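Long-range contact in biotin binding protein A (Gallus gallus, PDB 2C1S), which probably binds biotin, as avidin does, and here holds biotin-D-sulfoxide in its ligand pocket: residues A[3-7]-A[91-95]. Sequence-based numbering, arbitrary orientation.
Sequences RKCEL and GKEML
Glu93 reaches from the start of strand 93-102 into the N-terminal loop and takes the backbone N-H of Cys5 on its OE2, a worked example of a buried carboxylate fastening a turn to a barrel. Cys5 N lies 2.5 Å from Glu93 OE2, a short bond, nearly straight at 167°, and it uses the lone pair facing away from OE1. OE1 forms a salt bridge with Arg124, which also donates to the carbonyl O of Glu6, so carboxylate and guanidinium hold the same turn together. Beside this grip packing is close: Cys5 SG, tied by a disulfide to Cys85, lies 4.0 Å from Glu93 CG. Deeper in, Leu7 CD2 meets Leu95 CD2 at 3.9 Å, branch end to branch end, with Phe66 touching both leucines. Replacing Glu93 by alanine is likely to leave the Cys5 N-H without its acceptor, take from Arg124 its carboxylate mate and open a gap beside the disulfide.

The outer side is looser. Exposed Lys4, its chain bent at chi2 (-49°), passes Glu93 at about a right angle and gives NZ to Gly91 O at 2.8 Å, 20° off the carbonyl plane. Farther out, Arg3 NH1 bridges to Glu6 OE1 at 3.0 Å, spanning the type II turn that the Glu6 N to Arg3 O bond closes. With a carboxylate bond, a disulfide and a leucine pair on its buried side and Lys4 and Arg3 on the exposed one, the contact joins the segment leading into strand 9-13 to strand 93-102 at one end of the eight-stranded antiparallel barrel of the avidin fold.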
ATOM      1  N   ARG A   3     -19.277 -13.375  22.232  1.00 38.07           N
ATOM      2  CA  ARG A   3     -18.421 -14.017  21.206  1.00 37.29           C
ATOM      3  C   ARG A   3     -18.568 -13.308  19.863  1.00 35.51           C
ATOM      4  O   ARG A   3     -18.024 -13.774  18.857  1.00 34.70           O
ATOM      5  CB  ARG A   3     -18.808 -15.492  21.015  1.00 38.30           C
ATOM      6  CG  ARG A   3     -18.578 -16.402  22.195  1.00 42.59           C
ATOM      7  CD  ARG A   3     -18.828 -17.850  21.786  1.00 48.43           C
ATOM      8  NE  ARG A   3     -18.511 -18.758  22.887  1.00 53.56           N
ATOM      9  CZ  ARG A   3     -17.303 -19.280  23.124  1.00 56.55           C
ATOM     10  NH1 ARG A   3     -16.274 -19.006  22.324  1.00 56.75           N
ATOM     11  NH2 ARG A   3     -17.125 -20.092  24.166  1.00 57.48           N
ATOM     12  N   LYS A   4     -19.351 -12.228  19.826  1.00 33.95           N
ATOM     13  CA  LYS A   4     -19.442 -11.408  18.620  1.00 31.94           C
ATOM     14  C   LYS A   4     -18.046 -10.929  18.234  1.00 30.32           C
ATOM     15  O   LYS A   4     -17.344 -10.376  19.071  1.00 29.36           O
ATOM     16  CB  LYS A   4     -20.348 -10.194  18.822  1.00 32.33           C
ATOM     17  CG  LYS A   4     -21.833 -10.506  18.740  1.00 32.69           C
ATOM     18  CD  LYS A   4     -22.178 -11.323  17.513  1.00 32.73           C
ATOM     19  CE  LYS A   4     -23.652 -11.217  17.245  1.00 33.12           C
ATOM     20  NZ  LYS A   4     -24.022 -12.037  16.083  1.00 33.81           N
ATOM     21  N   CYS A   5     -17.668 -11.171  16.976  1.00 28.42           N
ATOM     22  CA  CYS A   5     -16.361 -10.756  16.408  1.00 27.58           C
ATOM     23  C   CYS A   5     -15.160 -11.561  16.892  1.00 26.87           C
ATOM     24  O   CYS A   5     -14.004 -11.190  16.629  1.00 26.53           O
ATOM     25  CB  CYS A   5     -16.115  -9.257  16.571  1.00 27.07           C
ATOM     26  SG  CYS A   5     -16.697  -8.329  15.129  1.00 27.19           S
ATOM     27  N   GLU A   6     -15.443 -12.643  17.607  1.00 25.53           N
ATOM     28  CA  GLU A   6     -14.481 -13.701  17.857  1.00 25.79           C
ATOM     29  C   GLU A   6     -13.921 -14.200  16.527  1.00 23.58           C
ATOM     30  O   GLU A   6     -14.663 -14.679  15.644  1.00 22.64           O
ATOM     31  CB  GLU A   6     -15.175 -14.829  18.645  1.00 25.19           C
ATOM     32  CG  GLU A   6     -14.635 -16.216  18.501  1.00 29.37           C
ATOM     33  CD  GLU A   6     -15.145 -17.147  19.607  1.00 30.37           C
ATOM     34  OE1 GLU A   6     -15.232 -16.698  20.782  1.00 35.79           O
ATOM     35  OE2 GLU A   6     -15.441 -18.326  19.287  1.00 37.28           O
ATOM     36  N   LEU A   7     -12.597 -14.091  16.366  1.00 22.32           N
ATOM     37  CA  LEU A   7     -11.988 -14.494  15.108  1.00 21.03           C
ATOM     38  C   LEU A   7     -12.142 -15.967  14.831  1.00 21.62           C
ATOM     39  O   LEU A   7     -12.269 -16.359  13.676  1.00 21.18           O
ATOM     40  CB  LEU A   7     -10.491 -14.116  15.045  1.00 20.80           C
ATOM     41  CG  LEU A   7     -10.189 -12.642  15.257  1.00 19.37           C
ATOM     42  CD1 LEU A   7      -8.666 -12.420  15.129  1.00 16.66           C
ATOM     43  CD2 LEU A   7     -10.996 -11.775  14.254  1.00 19.16           C
ATOM     44  N   GLY A  91     -25.976  -7.174  14.331  1.00 23.73           N
ATOM     45  CA  GLY A  91     -25.076  -8.176  14.901  1.00 24.66           C
ATOM     46  C   GLY A  91     -24.256  -8.937  13.870  1.00 25.25           C
ATOM     47  O   GLY A  91     -23.661  -9.961  14.199  1.00 25.52           O
ATOM     48  N   LYS A  92     -24.233  -8.480  12.620  1.00 24.79           N
ATOM     49  CA  LYS A  92     -23.490  -9.203  11.596  1.00 25.38           C
ATOM     50  C   LYS A  92     -22.039  -8.761  11.681  1.00 24.08           C
ATOM     51  O   LYS A  92     -21.762  -7.573  11.825  1.00 24.27           O
ATOM     52  CB  LYS A  92     -24.053  -8.950  10.203  1.00 25.92           C
ATOM     53  CG  LYS A  92     -25.531  -9.342  10.086  1.00 28.22           C
ATOM     54  CD  LYS A  92     -26.109  -9.190   8.680  1.00 27.91           C
ATOM     55  CE  LYS A  92     -27.653  -9.328   8.731  1.00 30.57           C
ATOM     56  NZ  LYS A  92     -28.229  -9.333   7.359  1.00 33.61           N
ATOM     57  N   GLU A  93     -21.133  -9.733  11.636  1.00 22.86           N
ATOM     58  CA  GLU A  93     -19.683  -9.475  11.779  1.00 21.52           C
ATOM     59  C   GLU A  93     -18.999  -9.376  10.425  1.00 20.49           C
ATOM     60  O   GLU A  93     -19.205 -10.204   9.532  1.00 20.99           O
ATOM     61  CB  GLU A  93     -19.008 -10.604  12.581  1.00 20.91           C
ATOM     62  CG  GLU A  93     -19.578 -10.853  14.004  1.00 20.81           C
ATOM     63  CD  GLU A  93     -19.524 -12.319  14.359  1.00 23.73           C
ATOM     64  OE1 GLU A  93     -19.988 -13.167  13.540  1.00 24.46           O
ATOM     65  OE2 GLU A  93     -19.018 -12.632  15.454  1.00 23.60           O
ATOM     66  N   MET A  94     -18.148  -8.367  10.290  1.00 20.44           N
ATOM     67  CA  MET A  94     -17.344  -8.218   9.082  1.00 20.64           C
ATOM     68  C   MET A  94     -15.891  -7.969   9.471  1.00 18.84           C
ATOM     69  O   MET A  94     -15.647  -7.118  10.312  1.00 18.91           O
ATOM     70  CB  MET A  94     -17.907  -7.116   8.163  0.50 20.77           C
ATOM     71  CG  MET A  94     -19.092  -7.560   7.270  0.50 23.17           C
ATOM     72  SD  MET A  94     -20.736  -7.385   8.024  0.50 28.92           S
ATOM     73  CE  MET A  94     -21.787  -7.991   6.711  0.50 23.33           C
ATOM     74  N   LEU A  95     -14.934  -8.682   8.863  1.00 17.43           N
ATOM     75  CA  LEU A  95     -13.498  -8.347   9.058  1.00 16.05           C
ATOM     76  C   LEU A  95     -13.096  -7.414   7.926  1.00 14.26           C
ATOM     77  O   LEU A  95     -13.188  -7.800   6.762  1.00 15.06           O
ATOM     78  CB  LEU A  95     -12.606  -9.602   9.057  1.00 16.14           C
ATOM     79  CG  LEU A  95     -13.083 -10.811   9.861  1.00 15.35           C
ATOM     80  CD1 LEU A  95     -12.173 -12.032   9.589  1.00 15.81           C
ATOM     81  CD2 LEU A  95     -13.165 -10.500  11.331  1.00 14.25           C
TER